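Local atomic coordinates of Lactamase_B domain-containing protein (Pontibacter korlensis, PDB entry 6XFR), a protein that probably hydrolyses the beta-lactam ring of antibiotics to a substituted beta-amino acid, as a zinc-dependent class B1 metallo-beta-lactamase. Residues W18-Y23 and E57-W62. Sequence-based numbering, arbitrary orientation.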
loop_
_atom_site.group_PDB
_atom_site.type_symbol
_atom_site.label_atom_id
_atom_site.label_comp_id
_atom_site.label_asym_id
_atom_site.label_seq_id
_atom_site.Cartn_x
_atom_site.Cartn_y
_atom_site.Cartn_z
ATOM N N TRP B 18 -4.969 -7.774 6.790
ATOM C CA TRP B 18 -3.826 -7.064 7.325
ATOM C C TRP B 18 -2.548 -7.568 6.675
ATOM O O TRP B 18 -2.482 -8.688 6.179
ATOM C CB TRP B 18 -3.709 -7.254 8.833
ATOM C CG TRP B 18 -4.754 -6.556 9.671
ATOM C CD1 TRP B 18 -4.594 -5.393 10.387
ATOM C CD2 TRP B 18 -6.094 -7.007 9.945
ATOM N NE1 TRP B 18 -5.750 -5.091 11.073
ATOM C CE2 TRP B 18 -6.684 -6.063 10.822
ATOM C CE3 TRP B 18 -6.857 -8.104 9.525
ATOM C CZ2 TRP B 18 -8.010 -6.180 11.273
ATOM C CZ3 TRP B 18 -8.178 -8.215 9.989
ATOM C CH2 TRP B 18 -8.733 -7.252 10.846
ATOM N N ILE B 19 -1.509 -6.740 6.713
ATOM C CA ILE B 19 -0.165 -7.164 6.365
ATOM C C ILE B 19 0.656 -7.092 7.634
ATOM O O ILE B 19 0.700 -6.038 8.276
ATOM C CB ILE B 19 0.462 -6.299 5.264
ATOM C CG1 ILE B 19 -0.233 -6.569 3.921
ATOM C CG2 ILE B 19 1.943 -6.598 5.145
ATOM C CD1 ILE B 19 -0.063 -5.445 2.920
ATOM N N HIS B 20 1.255 -8.219 8.026
ATOM C CA HIS B 20 2.224 -8.222 9.105
ATOM C C HIS B 20 3.610 -8.090 8.498
ATOM O O HIS B 20 3.876 -8.633 7.413
ATOM C CB HIS B 20 2.106 -9.481 9.990
ATOM C CG HIS B 20 2.328 -10.796 9.288
ATOM N ND1 HIS B 20 3.583 -11.342 9.098
ATOM C CD2 HIS B 20 1.445 -11.705 8.794
ATOM C CE1 HIS B 20 3.464 -12.503 8.475
ATOM N NE2 HIS B 20 2.181 -12.750 8.280
ATOM N N THR B 21 4.472 -7.312 9.169
ATOM C CA THR B 21 5.818 -7.043 8.669
ATOM C C THR B 21 6.797 -7.331 9.790
ATOM O O THR B 21 6.699 -6.754 10.876
ATOM C CB THR B 21 6.007 -5.610 8.131
ATOM O OG1 THR B 21 5.150 -5.398 7.005
ATOM C CG2 THR B 21 7.444 -5.411 7.647
ATOM N N SER B 22 7.712 -8.254 9.522
ATOM C CA SER B 22 8.818 -8.604 10.400
ATOM C C SER B 22 10.051 -7.830 9.956
ATOM O O SER B 22 10.230 -7.534 8.771
ATOM C CB SER B 22 9.104 -10.117 10.328
ATOM O OG SER B 22 8.214 -10.913 11.094
ATOM N N TYR B 23 10.921 -7.523 10.900
ATOM C CA TYR B 23 12.121 -6.794 10.533
ATOM C C TYR B 23 13.345 -7.590 10.945
ATOM O O TYR B 23 13.314 -8.376 11.896
ATOM C CB TYR B 23 12.146 -5.368 11.144
ATOM C CG TYR B 23 10.995 -4.500 10.665
ATOM C CD1 TYR B 23 9.911 -4.233 11.495
ATOM C CD2 TYR B 23 10.964 -3.994 9.372
ATOM C CE1 TYR B 23 8.834 -3.471 11.063
ATOM C CE2 TYR B 23 9.890 -3.232 8.923
ATOM C CZ TYR B 23 8.825 -2.969 9.776
ATOM O OH TYR B 23 7.759 -2.193 9.350
ATOM N N GLU B 57 5.709 -14.754 17.812
ATOM C CA GLU B 57 5.016 -14.648 19.094
ATOM C C GLU B 57 4.276 -13.317 19.219
ATOM O O GLU B 57 3.127 -13.280 19.678
ATOM C CB GLU B 57 6.017 -14.770 20.240
ATOM C CG GLU B 57 6.980 -15.937 20.144
ATOM C CD GLU B 57 6.427 -17.195 20.761
ATOM O OE1 GLU B 57 7.080 -17.745 21.685
ATOM O OE2 GLU B 57 5.339 -17.629 20.316
ATOM N N GLU B 58 4.922 -12.217 18.793
ATOM C CA GLU B 58 4.271 -10.907 18.697
ATOM C C GLU B 58 3.041 -10.965 17.803
ATOM O O GLU B 58 1.973 -10.451 18.157
ATOM C CB GLU B 58 5.266 -9.854 18.202
ATOM C CG GLU B 58 6.290 -9.434 19.250
ATOM C CD GLU B 58 7.371 -8.470 18.727
ATOM O OE1 GLU B 58 8.158 -7.950 19.550
ATOM O OE2 GLU B 58 7.438 -8.230 17.504
ATOM N N LEU B 59 3.185 -11.559 16.620
ATOM C CA LEU B 59 2.057 -11.693 15.712
ATOM C C LEU B 59 0.900 -12.425 16.388
ATOM O O LEU B 59 -0.247 -11.975 16.346
ATOM C CB LEU B 59 2.511 -12.404 14.432
ATOM C CG LEU B 59 1.534 -12.745 13.295
ATOM C CD1 LEU B 59 0.618 -11.593 13.003
ATOM C CD2 LEU B 59 2.319 -13.097 12.060
ATOM N N LEU B 60 1.172 -13.549 17.034
ATOM C CA LEU B 60 0.089 -14.224 17.738
ATOM C C LEU B 60 -0.516 -13.310 18.800
ATOM O O LEU B 60 -1.734 -13.104 18.833
ATOM C CB LEU B 60 0.583 -15.546 18.330
ATOM C CG LEU B 60 0.950 -16.558 17.224
ATOM C CD1 LEU B 60 1.672 -17.784 17.763
ATOM C CD2 LEU B 60 -0.238 -16.952 16.380
ATOM N N THR B 61 0.319 -12.691 19.632
ATOM C CA THR B 61 -0.227 -11.810 20.658
ATOM C C THR B 61 -1.081 -10.707 20.035
ATOM O O THR B 61 -2.167 -10.390 20.529
ATOM C CB THR B 61 0.904 -11.221 21.513
ATOM O OG1 THR B 61 1.762 -12.283 21.954
ATOM C CG2 THR B 61 0.352 -10.511 22.711
ATOM N N TRP B 62 -0.631 -10.136 18.923
ATOM C CA TRP B 62 -1.431 -9.112 18.262
ATOM C C TRP B 62 -2.803 -9.644 17.869
ATOM O O TRP B 62 -3.830 -9.024 18.168
ATOM C CB TRP B 62 -0.690 -8.595 17.033
ATOM C CG TRP B 62 -1.403 -7.449 16.402
ATOM C CD1 TRP B 62 -1.251 -6.126 16.695
ATOM C CD2 TRP B 62 -2.403 -7.526 15.388
ATOM N NE1 TRP B 62 -2.095 -5.364 15.915
ATOM C CE2 TRP B 62 -2.809 -6.197 15.099
ATOM C CE3 TRP B 62 -2.988 -8.584 14.687
ATOM C CZ2 TRP B 62 -3.776 -5.896 14.151
ATOM C CZ3 TRP B 62 -3.953 -8.289 13.737
ATOM C CH2 TRP B 62 -4.337 -6.941 13.474
#
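Trp18 and His20 on strand 17-25 meet Trp62 and Leu59 on helix 53-67 where the helix packs on the outer face of the N-terminal sheet, one of the helix-on-sheet layers of the alpha-beta/beta-alpha sandwich of metallo-beta-lactamases. The two tryptophans form a T-shaped (edge-to-face) pair. Trp62 presents the CH2 corner of its six-membered ring to one face of the Trp18 indole, with the planes inclined at 70°. The centroids of the Trp62 six-membered and Trp18 five-membered rings lie 4.8 Å apart. Trp62 CH2 sits off centre over the pyrrole part of Trp18, 3.3 Å from NE1 and close to CD1 of that residue. With CG anti to the backbone N (chi1 -174°), the Trp62 side chain stretches from the helix toward the strand.

Both indoles also touch Val10 on the neighbouring strand 8-14 and Leu67 farther along helix 53-67, which extends the apolar layer beyond the pair.

The second interaction is CH-pi. Leu59 sets its CD2 methyl over the centre of the His20 imidazole, 3.5 Å from the ring centroid and only 6° off the normal, while its CD1 lies beside His20 CB at 4.0 Å. The NE2 atom of His20 makes weak hydrogen bonds to the carbonyl oxygens of Ile47 and Asp48. These weak bonds probably help to set the rotation of the buried ring, whose five atoms all lie 3.6 to 3.8 Å from the CD2 methyl of Leu59.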